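Local coordinates for protein 2,4-dihydroxyhept-2-ene-1,7-dioic acid aldolase (Kordia algicida OT-1, PDB 6BDE) that binds heme b and, as a member of the heme nitric oxide/oxygen (H-NOX) family, probably serves as a gas sensor in nitric oxide signalling, at residues 140-144 and 160-164; 99-104 and 116-120; 1-7 and 37-43. The protein carries 1 engineered substitution. One frame throughout, in Å; residues are numbered along the deposited sequence.

Three separate parts of the fold secure the one heme, a worked example of how a buried cofactor is held from several directions at once. Interaction 2 supplies the proximal side, with His104 bound to the iron; interaction 1 reaches the other face of the porphyrin through Phe142; interaction 3 holds a propionate through the backbone of Lys2. None of the three touches another: the nearest atoms of interactions 1 and 2, and of 1 and 3, are about 5 Å apart, and those of 2 and 3 about 7 Å. Centres of interactions 1 and 3 are about 24 Å apart, on opposite sides of the chain's centre, whereas interactions 1 and 2 reach the same antiparallel sheet.

Interaction 1 (140-144 and 160-164); sequences HHFGL and IILEK. With HEM (protoporphyrin IX containing Fe), chain B.
Leu144 and Ile160 lie alongside one another, pointing opposite ways, with Leu144 CD1 resting 3.7 Å from Ile160 CG2. The same methyl also meets Leu162, whose two branches divide the helix between them: CD1 faces Leu144, while CD2 approaches both histidines, lying 3.8 Å from His141 ND1 and 3.9 Å from His140 ND1. At the margin the extended Lys164 chain runs at about a right angle to the His140 side chain, touching its ring with CE rather than with its ammonium group.

This is helix-on-sheet packing within the H-NOX fold: residues 140-144, the first turn of helix 140-153, run nearly antiparallel (168°) to residues 160-164 of the antiparallel sheet, with no hydrogen bond between the two segments.

What steadies the helix side is a 2.9 Å hydrogen bond between His140 ND1 and His141 ND1, in which either may donate, made edge to edge in the planes of both rings. Leu144 CD2 sits over the centre of one His141 face. Farther out, Phe142, its CG anti to the backbone N (chi1 -179°), points away from the strand side to the heme, where the ring edge at CD2 comes 3.5 Å from HEM C2D, on the side away from His104. Cutting this side chain back to an alanine would probably open a gap beside that pyrrole and take away a ring partner of Tyr70.

Interaction 2 (99-104 and 116-120); sequences IENHIH and LPTFV. With HEM (protoporphyrin IX containing Fe), chain B.
Glu100 and Phe119 mark the closest backbone approach, their CA atoms 5.6 Å apart where helix 99-104 and strand 118-120 pass at 134°. Here lies the proximal heme site of the H-NOX fold, with His104 as the axial ligand: its NE2 binds the iron at 2.0 Å. A wider pi-type turn, closed by a bond from His104 N to Ile99 O, leads into this ligand in the helix.

The imidazole is gripped between aliphatic groups. Leu116 CD2 lies over the centre of one face in a CH-pi contact, 4.1 Å from the centroid, and Ile99 CG2 sits toward the rim of the opposite face; together they would limit rotation of the ring about its bond to the metal.

The far nitrogen is held as well. His104 ND1 donates to a water 2.8 Å away, and that water donates in turn to Glu100 OE1 and Pro117 O. OE1 also accepts the amide of Phe119 at 2.9 Å, a fairly straight bond (167°) that meets the carboxylate from above its plane. Glu100 CG is anti to the backbone N and the chain then bends at chi2 (70°), which turns the carboxylate toward the strand. Glu100, with Pro117 O, thus holds the water behind the ligand, and its negative charge may polarise the imidazole. Beyond the imidazole, Phe119 CZ abuts the vinyl carbon HEM CBC at 3.4 Å.

Interaction 3 (1-7 and 37-43); sequences MKGIIFT and YTSIGTY. With HEM (protoporphyrin IX containing Fe), chain B.
Met1 and Tyr43 join their backbones twice: Met1 N gives a hydrogen bond to Tyr43 O at 2.6 Å, and Tyr43 N returns one to Met1 O. Gly3 N donates to Gly41 O, so the start of the chain zips onto the loop that follows helix 19-27, with a single beta bridge between Lys2 and Thr42. CA-H...O contacts reinforce it, among them Gly3 CA to Thr38 O at 3.1 Å.

Across the contact, the side-chain hydrogen bonds are made by Lys2. Bent at chi2 (-49°) and chi3 (-67°), the chain folds back to the type I turn from Thr38 to Gly41 and the residue after it, NZ binding Thr42 OG1 at 2.6 Å and Ile40 O at 2.8 Å, with a weak third bond to Gly41 O.

Aromatic packing adds a further contact. Phe6 and Tyr37 form an offset stack, centroids 4.2 Å apart, and Tyr43 joins the cluster obliquely, its CB against Phe6 CE2. Tyr37 OH bonds Glu47 on helix 45-59.

With NZ engaged by loop oxygens, it is the amide Lys2 N that holds the propionate oxygen HEM O2A, at 2.7 Å; the ammonium group probably serves to tie the loop to the chain start rather than to pair with the propionate.

Interaction 1 (140-144 and 160-164)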
loop_
_atom_site.group_PDB
_atom_site.type_symbol
_atom_site.label_atom_id
_atom_site.label_comp_id
_atom_site.label_asym_id
_atom_site.label_seq_id
_atom_site.Cartn_x
_atom_site.Cartn_y
_atom_site.Cartn_z
ATOM N N HIS A 140 7.062 0.301 0.443
ATOM C CA HIS A 140 7.069 -0.174 -0.937
ATOM C C HIS A 140 6.196 -1.412 -1.114
ATOM O O HIS A 140 5.547 -1.579 -2.154
ATOM C CB HIS A 140 8.505 -0.459 -1.381
ATOM C CG HIS A 140 9.360 -1.068 -0.312
ATOM N ND1 HIS A 140 9.350 -2.417 -0.029
ATOM C CD2 HIS A 140 10.254 -0.513 0.539
ATOM C CE1 HIS A 140 10.198 -2.667 0.951
ATOM N NE2 HIS A 140 10.762 -1.528 1.314
ATOM N N HIS A 141 6.170 -2.297 -0.115
ATOM C CA HIS A 141 5.359 -3.502 -0.229
ATOM C C HIS A 141 3.873 -3.231 -0.034
ATOM O O HIS A 141 3.045 -4.010 -0.519
ATOM C CB HIS A 141 5.842 -4.561 0.764
ATOM C CG HIS A 141 6.874 -5.481 0.194
ATOM N ND1 HIS A 141 8.053 -5.027 -0.356
ATOM C CD2 HIS A 141 6.896 -6.830 0.069
ATOM C CE1 HIS A 141 8.761 -6.055 -0.787
ATOM N NE2 HIS A 141 8.081 -7.161 -0.541
ATOM N N PHE A 142 3.517 -2.151 0.667
ATOM C CA PHE A 142 2.129 -1.703 0.663
ATOM C C PHE A 142 1.699 -1.306 -0.742
ATOM O O PHE A 142 0.609 -1.675 -1.196
ATOM C CB PHE A 142 1.950 -0.536 1.637
ATOM C CG PHE A 142 0.538 -0.026 1.723
ATOM C CD1 PHE A 142 -0.428 -0.727 2.426
ATOM C CD2 PHE A 142 0.179 1.163 1.108
ATOM C CE1 PHE A 142 -1.728 -0.256 2.507
ATOM C CE2 PHE A 142 -1.117 1.641 1.187
ATOM C CZ PHE A 142 -2.072 0.929 1.888
ATOM N N GLY A 143 2.552 -0.565 -1.452
ATOM C CA GLY A 143 2.266 -0.245 -2.838
ATOM C C GLY A 143 2.312 -1.456 -3.747
ATOM O O GLY A 143 1.547 -1.538 -4.711
ATOM N N LEU A 144 3.203 -2.411 -3.457
ATOM C CA LEU A 144 3.262 -3.632 -4.254
ATOM C C LEU A 144 1.959 -4.412 -4.155
ATOM O O LEU A 144 1.468 -4.943 -5.158
ATOM C CB LEU A 144 4.443 -4.496 -3.806
ATOM C CG LEU A 144 4.564 -5.888 -4.432
ATOM C CD1 LEU A 144 4.660 -5.803 -5.946
ATOM C CD2 LEU A 144 5.764 -6.628 -3.862
ATOM N N ILE A 160 6.528 -8.072 -10.956
ATOM C CA ILE A 160 6.944 -6.788 -10.404
ATOM C C ILE A 160 8.214 -7.009 -9.596
ATOM O O ILE A 160 8.195 -7.708 -8.576
ATOM C CB ILE A 160 5.842 -6.152 -9.543
ATOM C CG1 ILE A 160 4.541 -6.049 -10.342
ATOM C CG2 ILE A 160 6.279 -4.777 -9.059
ATOM C CD1 ILE A 160 3.417 -5.358 -9.599
ATOM N N ILE A 161 9.312 -6.414 -10.053
ATOM C CA ILE A 161 10.617 -6.547 -9.418
ATOM C C ILE A 161 10.927 -5.250 -8.686
ATOM O O ILE A 161 10.774 -4.160 -9.250
ATOM C CB ILE A 161 11.712 -6.875 -10.450
ATOM C CG1 ILE A 161 11.374 -8.174 -11.185
ATOM C CG2 ILE A 161 13.073 -6.972 -9.777
ATOM C CD1 ILE A 161 12.249 -8.440 -12.389
ATOM N N LEU A 162 11.356 -5.369 -7.433
ATOM C CA LEU A 162 11.689 -4.222 -6.601
ATOM C C LEU A 162 13.195 -4.165 -6.395
ATOM O O LEU A 162 13.806 -5.151 -5.968
ATOM C CB LEU A 162 10.974 -4.291 -5.250
ATOM C CG LEU A 162 9.563 -3.701 -5.158
ATOM C CD1 LEU A 162 8.577 -4.472 -6.027
ATOM C CD2 LEU A 162 9.092 -3.660 -3.711
ATOM N N GLU A 163 13.789 -3.014 -6.700
ATOM C CA GLU A 163 15.215 -2.772 -6.499
ATOM C C GLU A 163 15.365 -1.620 -5.516
ATOM O O GLU A 163 15.007 -0.481 -5.832
ATOM C CB GLU A 163 15.917 -2.458 -7.820
ATOM C CG GLU A 163 15.827 -3.559 -8.861
ATOM C CD GLU A 163 16.676 -3.266 -10.083
ATOM O OE1 GLU A 163 17.262 -2.165 -10.151
ATOM O OE2 GLU A 163 16.756 -4.135 -10.978
ATOM N N LYS A 164 15.889 -1.916 -4.329
ATOM C CA LYS A 164 16.090 -0.895 -3.307
ATOM C C LYS A 164 17.310 -0.060 -3.672
ATOM O O LYS A 164 18.447 -0.530 -3.570
ATOM C CB LYS A 164 16.257 -1.538 -1.933
ATOM C CG LYS A 164 15.033 -2.292 -1.441
ATOM C CD LYS A 164 15.224 -2.774 -0.013
ATOM C CE LYS A 164 14.118 -3.727 0.403
ATOM N NZ LYS A 164 14.442 -4.430 1.675
HETATM C CHA HEM B . -0.803 6.181 1.086
HETATM C CHB HEM B . -5.705 6.775 -1.173
HETATM C CHC HEM B . -4.005 4.015 -5.630
HETATM C CHD HEM B . 0.839 3.203 -3.261
HETATM C C1A HEM B . -2.375 6.417 0.472
HETATM C C2A HEM B . -3.198 6.877 1.527
HETATM C C3A HEM B . -4.401 7.022 0.964
HETATM C C4A HEM B . -4.214 6.634 -0.377
HETATM C CMA HEM B . -5.688 7.508 1.627
HETATM C CAA HEM B . -2.800 7.174 2.972
HETATM C CBA HEM B . -2.340 8.633 3.044
HETATM C CGA HEM B . -2.052 9.056 4.482
HETATM O O1A HEM B . -1.854 10.271 4.749
HETATM O O2A HEM B . -2.012 8.197 5.401
HETATM C C1B HEM B . -5.466 5.947 -2.585
HETATM C C2B HEM B . -6.689 5.585 -3.451
HETATM C C3B HEM B . -6.178 4.877 -4.579
HETATM C C4B HEM B . -4.693 4.841 -4.364
HETATM C CMB HEM B . -8.149 5.930 -3.157
HETATM C CAB HEM B . -6.947 4.298 -5.761
HETATM C CBB HEM B . -7.716 5.066 -6.504
HETATM C C1C HEM B . -2.452 3.645 -5.008
HETATM C C2C HEM B . -1.841 2.627 -5.774
HETATM C C3C HEM B . -0.649 2.433 -5.184
HETATM C C4C HEM B . -0.624 3.347 -4.114
HETATM C CMC HEM B . -2.406 1.912 -6.998
HETATM C CAC HEM B . 0.444 1.450 -5.592
HETATM C CBC HEM B . 1.506 1.887 -6.233
HETATM C C1D HEM B . 0.511 4.041 -1.850
HETATM C C2D HEM B . 1.579 3.727 -0.829
HETATM C C3D HEM B . 1.209 4.472 0.323
HETATM C C4D HEM B . -0.092 5.217 -0.046
HETATM C CMD HEM B . 2.801 2.827 -0.994
HETATM C CAD HEM B . 1.958 4.521 1.655
HETATM C CBD HEM B . 2.465 5.929 1.949
HETATM C CGD HEM B . 3.923 6.034 1.515
HETATM O O1D HEM B . 4.425 5.129 0.798
HETATM O O2D HEM B . 4.612 7.025 1.872
HETATM N NA HEM B . -2.954 6.160 -0.776
HETATM N NB HEM B . -4.122 5.406 -3.113
HETATM N NC HEM B . -1.771 4.122 -3.883
HETATM N ND HEM B . -0.638 4.903 -1.455
HETATM FE FE HEM B . -2.188 5.586 -2.558
#

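Interaction 2 (99-104 and 116-120)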
loop_
_atom_site.group_PDB
_atom_site.type_symbol
_atom_site.label_atom_id
_atom_site.label_comp_id
_atom_site.label_asym_id
_atom_site.label_seq_id
_atom_site.Cartn_x
_atom_site.Cartn_y
_atom_site.Cartn_z
ATOM N N ILE A 99 -0.750 7.328 -10.925
ATOM C CA ILE A 99 -0.849 7.500 -9.479
ATOM C C ILE A 99 -0.395 8.898 -9.078
ATOM O O ILE A 99 -1.056 9.582 -8.287
ATOM C CB ILE A 99 -0.031 6.417 -8.752
ATOM C CG1 ILE A 99 -0.567 5.025 -9.083
ATOM C CG2 ILE A 99 -0.043 6.653 -7.247
ATOM C CD1 ILE A 99 0.414 3.921 -8.777
ATOM N N GLU A 100 0.732 9.346 -9.630
ATOM C CA GLU A 100 1.329 10.600 -9.186
ATOM C C GLU A 100 0.522 11.804 -9.658
ATOM O O GLU A 100 0.225 12.710 -8.870
ATOM C CB GLU A 100 2.773 10.693 -9.678
ATOM C CG GLU A 100 3.492 11.970 -9.266
ATOM C CD GLU A 100 3.778 12.029 -7.776
ATOM O OE1 GLU A 100 3.811 10.959 -7.131
ATOM O OE2 GLU A 100 3.973 13.144 -7.250
ATOM N N ASN A 101 0.158 11.839 -10.940
ATOM C CA ASN A 101 -0.428 13.034 -11.530
ATOM C C ASN A 101 -1.952 13.015 -11.577
ATOM O O ASN A 101 -2.549 13.973 -12.080
ATOM C CB ASN A 101 0.135 13.263 -12.941
ATOM C CG ASN A 101 -0.127 12.099 -13.882
ATOM O OD1 ASN A 101 -0.894 11.187 -13.575
ATOM N ND2 ASN A 101 0.517 12.129 -15.043
ATOM N N HIS A 102 -2.599 11.966 -11.070
ATOM C CA HIS A 102 -4.056 11.972 -11.009
ATOM C C HIS A 102 -4.586 11.380 -9.709
ATOM O O HIS A 102 -5.270 12.069 -8.947
ATOM C CB HIS A 102 -4.662 11.213 -12.190
ATOM C CG HIS A 102 -6.158 11.144 -12.149
ATOM N ND1 HIS A 102 -6.859 9.983 -12.390
ATOM C CD2 HIS A 102 -7.085 12.094 -11.882
ATOM C CE1 HIS A 102 -8.154 10.220 -12.278
ATOM N NE2 HIS A 102 -8.318 11.494 -11.970
ATOM N N ILE A 103 -4.284 10.103 -9.457
ATOM C CA ILE A 103 -4.903 9.394 -8.338
ATOM C C ILE A 103 -4.576 10.085 -7.020
ATOM O O ILE A 103 -5.472 10.500 -6.275
ATOM C CB ILE A 103 -4.467 7.919 -8.323
ATOM C CG1 ILE A 103 -5.102 7.165 -9.493
ATOM C CG2 ILE A 103 -4.847 7.269 -7.002
ATOM C CD1 ILE A 103 -4.520 5.789 -9.720
ATOM N N HIS A 104 -3.286 10.228 -6.715
ATOM C CA HIS A 104 -2.897 10.851 -5.459
ATOM C C HIS A 104 -3.104 12.360 -5.458
ATOM O O HIS A 104 -3.054 12.974 -4.386
ATOM C CB HIS A 104 -1.441 10.504 -5.131
ATOM C CG HIS A 104 -1.278 9.158 -4.494
ATOM N ND1 HIS A 104 -0.050 8.561 -4.314
ATOM C CD2 HIS A 104 -2.194 8.292 -3.998
ATOM C CE1 HIS A 104 -0.216 7.384 -3.733
ATOM N NE2 HIS A 104 -1.508 7.200 -3.529
ATOM N N LEU A 116 1.758 11.391 1.305
ATOM C CA LEU A 116 1.768 10.430 0.219
ATOM C C LEU A 116 3.174 10.254 -0.341
ATOM O O LEU A 116 4.011 11.153 -0.224
ATOM C CB LEU A 116 0.822 10.886 -0.900
ATOM C CG LEU A 116 -0.629 11.102 -0.468
ATOM C CD1 LEU A 116 -1.365 11.979 -1.467
ATOM C CD2 LEU A 116 -1.336 9.766 -0.299
ATOM N N PRO A 117 3.466 9.109 -0.947
ATOM C CA PRO A 117 4.767 8.910 -1.589
ATOM C C PRO A 117 4.791 9.597 -2.951
ATOM O O PRO A 117 3.808 10.179 -3.401
ATOM C CB PRO A 117 4.854 7.391 -1.723
ATOM C CG PRO A 117 3.437 6.974 -1.919
ATOM C CD PRO A 117 2.603 7.920 -1.083
ATOM N N THR A 118 5.945 9.520 -3.605
ATOM C CA THR A 118 6.103 10.001 -4.968
ATOM C C THR A 118 6.413 8.831 -5.890
ATOM O O THR A 118 7.188 7.936 -5.536
ATOM C CB THR A 118 7.212 11.054 -5.070
ATOM O OG1 THR A 118 8.367 10.613 -4.347
ATOM C CG2 THR A 118 6.740 12.376 -4.494
ATOM N N PHE A 119 5.785 8.830 -7.061
ATOM C CA PHE A 119 6.065 7.865 -8.114
ATOM C C PHE A 119 6.482 8.628 -9.361
ATOM O O PHE A 119 5.758 9.519 -9.818
ATOM C CB PHE A 119 4.847 6.986 -8.414
ATOM C CG PHE A 119 4.614 5.898 -7.402
ATOM C CD1 PHE A 119 5.288 4.690 -7.493
ATOM C CD2 PHE A 119 3.709 6.078 -6.369
ATOM C CE1 PHE A 119 5.070 3.685 -6.566
ATOM C CE2 PHE A 119 3.486 5.078 -5.439
ATOM C CZ PHE A 119 4.168 3.880 -5.538
ATOM N N VAL A 120 7.646 8.288 -9.906
ATOM C CA VAL A 120 8.181 8.940 -11.096
ATOM C C VAL A 120 8.366 7.881 -12.172
ATOM O O VAL A 120 9.135 6.928 -11.986
ATOM C CB VAL A 120 9.503 9.664 -10.806
ATOM C CG1 VAL A 120 10.009 10.365 -12.057
ATOM C CG2 VAL A 120 9.322 10.653 -9.668
HETATM C CHA HEM B . -0.803 6.181 1.086
HETATM C CHB HEM B . -5.705 6.775 -1.173
HETATM C CHC HEM B . -4.005 4.015 -5.630
HETATM C CHD HEM B . 0.839 3.203 -3.261
HETATM C C1A HEM B . -2.375 6.417 0.472
HETATM C C2A HEM B . -3.198 6.877 1.527
HETATM C C3A HEM B . -4.401 7.022 0.964
HETATM C C4A HEM B . -4.214 6.634 -0.377
HETATM C CMA HEM B . -5.688 7.508 1.627
HETATM C CAA HEM B . -2.800 7.174 2.972
HETATM C CBA HEM B . -2.340 8.633 3.044
HETATM C CGA HEM B . -2.052 9.056 4.482
HETATM O O1A HEM B . -1.854 10.271 4.749
HETATM O O2A HEM B . -2.012 8.197 5.401
HETATM C C1B HEM B . -5.466 5.947 -2.585
HETATM C C2B HEM B . -6.689 5.585 -3.451
HETATM C C3B HEM B . -6.178 4.877 -4.579
HETATM C C4B HEM B . -4.693 4.841 -4.364
HETATM C CMB HEM B . -8.149 5.930 -3.157
HETATM C CAB HEM B . -6.947 4.298 -5.761
HETATM C CBB HEM B . -7.716 5.066 -6.504
HETATM C C1C HEM B . -2.452 3.645 -5.008
HETATM C C2C HEM B . -1.841 2.627 -5.774
HETATM C C3C HEM B . -0.649 2.433 -5.184
HETATM C C4C HEM B . -0.624 3.347 -4.114
HETATM C CMC HEM B . -2.406 1.912 -6.998
HETATM C CAC HEM B . 0.444 1.450 -5.592
HETATM C CBC HEM B . 1.506 1.887 -6.233
HETATM C C1D HEM B . 0.511 4.041 -1.850
HETATM C C2D HEM B . 1.579 3.727 -0.829
HETATM C C3D HEM B . 1.209 4.472 0.323
HETATM C C4D HEM B . -0.092 5.217 -0.046
HETATM C CMD HEM B . 2.801 2.827 -0.994
HETATM C CAD HEM B . 1.958 4.521 1.655
HETATM C CBD HEM B . 2.465 5.929 1.949
HETATM C CGD HEM B . 3.923 6.034 1.515
HETATM O O1D HEM B . 4.425 5.129 0.798
HETATM O O2D HEM B . 4.612 7.025 1.872
HETATM N NA HEM B . -2.954 6.160 -0.776
HETATM N NB HEM B . -4.122 5.406 -3.113
HETATM N NC HEM B . -1.771 4.122 -3.883
HETATM N ND HEM B . -0.638 4.903 -1.455
HETATM FE FE HEM B . -2.188 5.586 -2.558
HETATM O O HOH W 1 2.385 9.333 -5.554
HETATM O O HOH W 2 2.935 12.685 -4.308
#

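Interaction 3 (1-7 and 37-43)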
loop_
_atom_site.group_PDB
_atom_site.type_symbol
_atom_site.label_atom_id
_atom_site.label_comp_id
_atom_site.label_asym_id
_atom_site.label_seq_id
_atom_site.Cartn_x
_atom_site.Cartn_y
_atom_site.Cartn_z
ATOM N N MET A 1 -0.005 10.309 8.816
ATOM C CA MET A 1 -0.791 9.208 8.274
ATOM C C MET A 1 -2.257 9.342 8.670
ATOM O O MET A 1 -2.573 9.636 9.822
ATOM C CB MET A 1 -0.232 7.866 8.751
ATOM C CG MET A 1 -1.015 6.657 8.268
ATOM S SD MET A 1 -0.080 5.126 8.428
ATOM C CE MET A 1 0.830 5.116 6.884
ATOM N N LYS A 2 -3.149 9.130 7.707
ATOM C CA LYS A 2 -4.575 9.236 7.977
ATOM C C LYS A 2 -5.057 8.047 8.801
ATOM O O LYS A 2 -4.497 6.948 8.741
ATOM C CB LYS A 2 -5.364 9.325 6.670
ATOM C CG LYS A 2 -5.103 10.596 5.876
ATOM C CD LYS A 2 -5.216 11.837 6.754
ATOM C CE LYS A 2 -6.643 12.064 7.231
ATOM N NZ LYS A 2 -6.719 13.125 8.272
ATOM N N GLY A 3 -6.115 8.280 9.580
ATOM C CA GLY A 3 -6.625 7.257 10.474
ATOM C C GLY A 3 -7.244 6.066 9.774
ATOM O O GLY A 3 -7.318 4.986 10.369
ATOM N N ILE A 4 -7.692 6.237 8.527
ATOM C CA ILE A 4 -8.254 5.113 7.782
ATOM C C ILE A 4 -7.206 4.027 7.579
ATOM O O ILE A 4 -7.534 2.834 7.550
ATOM C CB ILE A 4 -8.843 5.601 6.442
ATOM C CG1 ILE A 4 -9.441 4.432 5.653
ATOM C CG2 ILE A 4 -7.789 6.331 5.620
ATOM C CD1 ILE A 4 -10.724 3.892 6.243
ATOM N N ILE A 5 -5.936 4.413 7.456
ATOM C CA ILE A 5 -4.870 3.426 7.327
ATOM C C ILE A 5 -4.708 2.646 8.625
ATOM O O ILE A 5 -4.445 1.438 8.610
ATOM C CB ILE A 5 -3.558 4.112 6.906
ATOM C CG1 ILE A 5 -3.795 4.997 5.683
ATOM C CG2 ILE A 5 -2.484 3.079 6.611
ATOM C CD1 ILE A 5 -4.265 4.232 4.465
ATOM N N PHE A 6 -4.870 3.318 9.767
ATOM C CA PHE A 6 -4.746 2.640 11.054
ATOM C C PHE A 6 -5.931 1.714 11.306
ATOM O O PHE A 6 -5.754 0.561 11.715
ATOM C CB PHE A 6 -4.626 3.668 12.180
ATOM C CG PHE A 6 -3.273 4.313 12.274
ATOM C CD1 PHE A 6 -2.250 3.711 12.989
ATOM C CD2 PHE A 6 -3.028 5.529 11.657
ATOM C CE1 PHE A 6 -1.005 4.308 13.081
ATOM C CE2 PHE A 6 -1.786 6.130 11.745
ATOM C CZ PHE A 6 -0.773 5.518 12.457
ATOM N N THR A 7 -7.150 2.204 11.064
ATOM C CA THR A 7 -8.341 1.422 11.383
ATOM C C THR A 7 -8.433 0.166 10.524
ATOM O O THR A 7 -8.740 -0.920 11.031
ATOM C CB THR A 7 -9.596 2.280 11.213
ATOM O OG1 THR A 7 -9.676 2.756 9.864
ATOM C CG2 THR A 7 -9.563 3.467 12.167
ATOM N N TYR A 37 -8.074 5.389 17.075
ATOM C CA TYR A 37 -7.977 6.102 15.812
ATOM C C TYR A 37 -9.361 6.344 15.231
ATOM O O TYR A 37 -10.280 5.540 15.408
ATOM C CB TYR A 37 -7.135 5.325 14.792
ATOM C CG TYR A 37 -5.759 4.959 15.286
ATOM C CD1 TYR A 37 -4.729 5.886 15.271
ATOM C CD2 TYR A 37 -5.491 3.686 15.768
ATOM C CE1 TYR A 37 -3.468 5.555 15.721
ATOM C CE2 TYR A 37 -4.233 3.344 16.222
ATOM C CZ TYR A 37 -3.225 4.283 16.197
ATOM O OH TYR A 37 -1.967 3.948 16.647
ATOM N N THR A 38 -9.492 7.466 14.529
ATOM C CA THR A 38 -10.670 7.777 13.736
ATOM C C THR A 38 -10.258 7.933 12.278
ATOM O O THR A 38 -9.120 8.307 11.978
ATOM C CB THR A 38 -11.360 9.055 14.223
ATOM O OG1 THR A 38 -12.402 9.413 13.306
ATOM C CG2 THR A 38 -10.363 10.198 14.313
ATOM N N SER A 39 -11.205 7.658 11.375
ATOM C CA SER A 39 -10.889 7.587 9.950
ATOM C C SER A 39 -10.326 8.900 9.422
ATOM O O SER A 39 -9.441 8.899 8.560
ATOM C CB SER A 39 -12.134 7.196 9.154
ATOM O OG SER A 39 -12.539 5.875 9.457
ATOM N N ILE A 40 -10.832 10.028 9.912
ATOM C CA ILE A 40 -10.429 11.327 9.388
ATOM C C ILE A 40 -9.333 11.923 10.260
ATOM O O ILE A 40 -8.928 13.074 10.067
ATOM C CB ILE A 40 -11.636 12.276 9.283
ATOM C CG1 ILE A 40 -12.114 12.682 10.679
ATOM C CG2 ILE A 40 -12.755 11.620 8.488
ATOM C CD1 ILE A 40 -12.767 14.047 10.724
ATOM N N GLY A 41 -8.842 11.145 11.219
ATOM C CA GLY A 41 -7.753 11.608 12.048
ATOM C C GLY A 41 -6.423 11.590 11.318
ATOM O O GLY A 41 -6.241 10.928 10.296
ATOM N N THR A 42 -5.472 12.342 11.865
ATOM C CA THR A 42 -4.122 12.423 11.320
ATOM C C THR A 42 -3.139 12.088 12.429
ATOM O O THR A 42 -3.128 12.751 13.470
ATOM C CB THR A 42 -3.835 13.813 10.747
ATOM O OG1 THR A 42 -4.748 14.087 9.677
ATOM C CG2 THR A 42 -2.415 13.875 10.218
ATOM N N TYR A 43 -2.317 11.066 12.202
ATOM C CA TYR A 43 -1.430 10.533 13.223
ATOM C C TYR A 43 -0.030 10.352 12.656
ATOM O O TYR A 43 0.151 10.180 11.448
ATOM C CB TYR A 43 -1.951 9.196 13.766
ATOM C CG TYR A 43 -3.409 9.232 14.164
ATOM C CD1 TYR A 43 -4.411 8.971 13.237
ATOM C CD2 TYR A 43 -3.784 9.536 15.464
ATOM C CE1 TYR A 43 -5.744 9.008 13.597
ATOM C CE2 TYR A 43 -5.113 9.576 15.835
ATOM C CZ TYR A 43 -6.089 9.311 14.897
ATOM O OH TYR A 43 -7.413 9.349 15.265
HETATM C CHA HEM B . -0.803 6.181 1.086
HETATM C CHB HEM B . -5.705 6.775 -1.173
HETATM C CHC HEM B . -4.005 4.015 -5.630
HETATM C CHD HEM B . 0.839 3.203 -3.261
HETATM C C1A HEM B . -2.375 6.417 0.472
HETATM C C2A HEM B . -3.198 6.877 1.527
HETATM C C3A HEM B . -4.401 7.022 0.964
HETATM C C4A HEM B . -4.214 6.634 -0.377
HETATM C CMA HEM B . -5.688 7.508 1.627
HETATM C CAA HEM B . -2.800 7.174 2.972
HETATM C CBA HEM B . -2.340 8.633 3.044
HETATM C CGA HEM B . -2.052 9.056 4.482
HETATM O O1A HEM B . -1.854 10.271 4.749
HETATM O O2A HEM B . -2.012 8.197 5.401
HETATM C C1B HEM B . -5.466 5.947 -2.585
HETATM C C2B HEM B . -6.689 5.585 -3.451
HETATM C C3B HEM B . -6.178 4.877 -4.579
HETATM C C4B HEM B . -4.693 4.841 -4.364
HETATM C CMB HEM B . -8.149 5.930 -3.157
HETATM C CAB HEM B . -6.947 4.298 -5.761
HETATM C CBB HEM B . -7.716 5.066 -6.504
HETATM C C1C HEM B . -2.452 3.645 -5.008
HETATM C C2C HEM B . -1.841 2.627 -5.774
HETATM C C3C HEM B . -0.649 2.433 -5.184
HETATM C C4C HEM B . -0.624 3.347 -4.114
HETATM C CMC HEM B . -2.406 1.912 -6.998
HETATM C CAC HEM B . 0.444 1.450 -5.592
HETATM C CBC HEM B . 1.506 1.887 -6.233
HETATM C C1D HEM B . 0.511 4.041 -1.850
HETATM C C2D HEM B . 1.579 3.727 -0.829
HETATM C C3D HEM B . 1.209 4.472 0.323
HETATM C C4D HEM B . -0.092 5.217 -0.046
HETATM C CMD HEM B . 2.801 2.827 -0.994
HETATM C CAD HEM B . 1.958 4.521 1.655
HETATM C CBD HEM B . 2.465 5.929 1.949
HETATM C CGD HEM B . 3.923 6.034 1.515
HETATM O O1D HEM B . 4.425 5.129 0.798
HETATM O O2D HEM B . 4.612 7.025 1.872
HETATM N NA HEM B . -2.954 6.160 -0.776
HETATM N NB HEM B . -4.122 5.406 -3.113
HETATM N NC HEM B . -1.771 4.122 -3.883
HETATM N ND HEM B . -0.638 4.903 -1.455
HETATM FE FE HEM B . -2.188 5.586 -2.558
#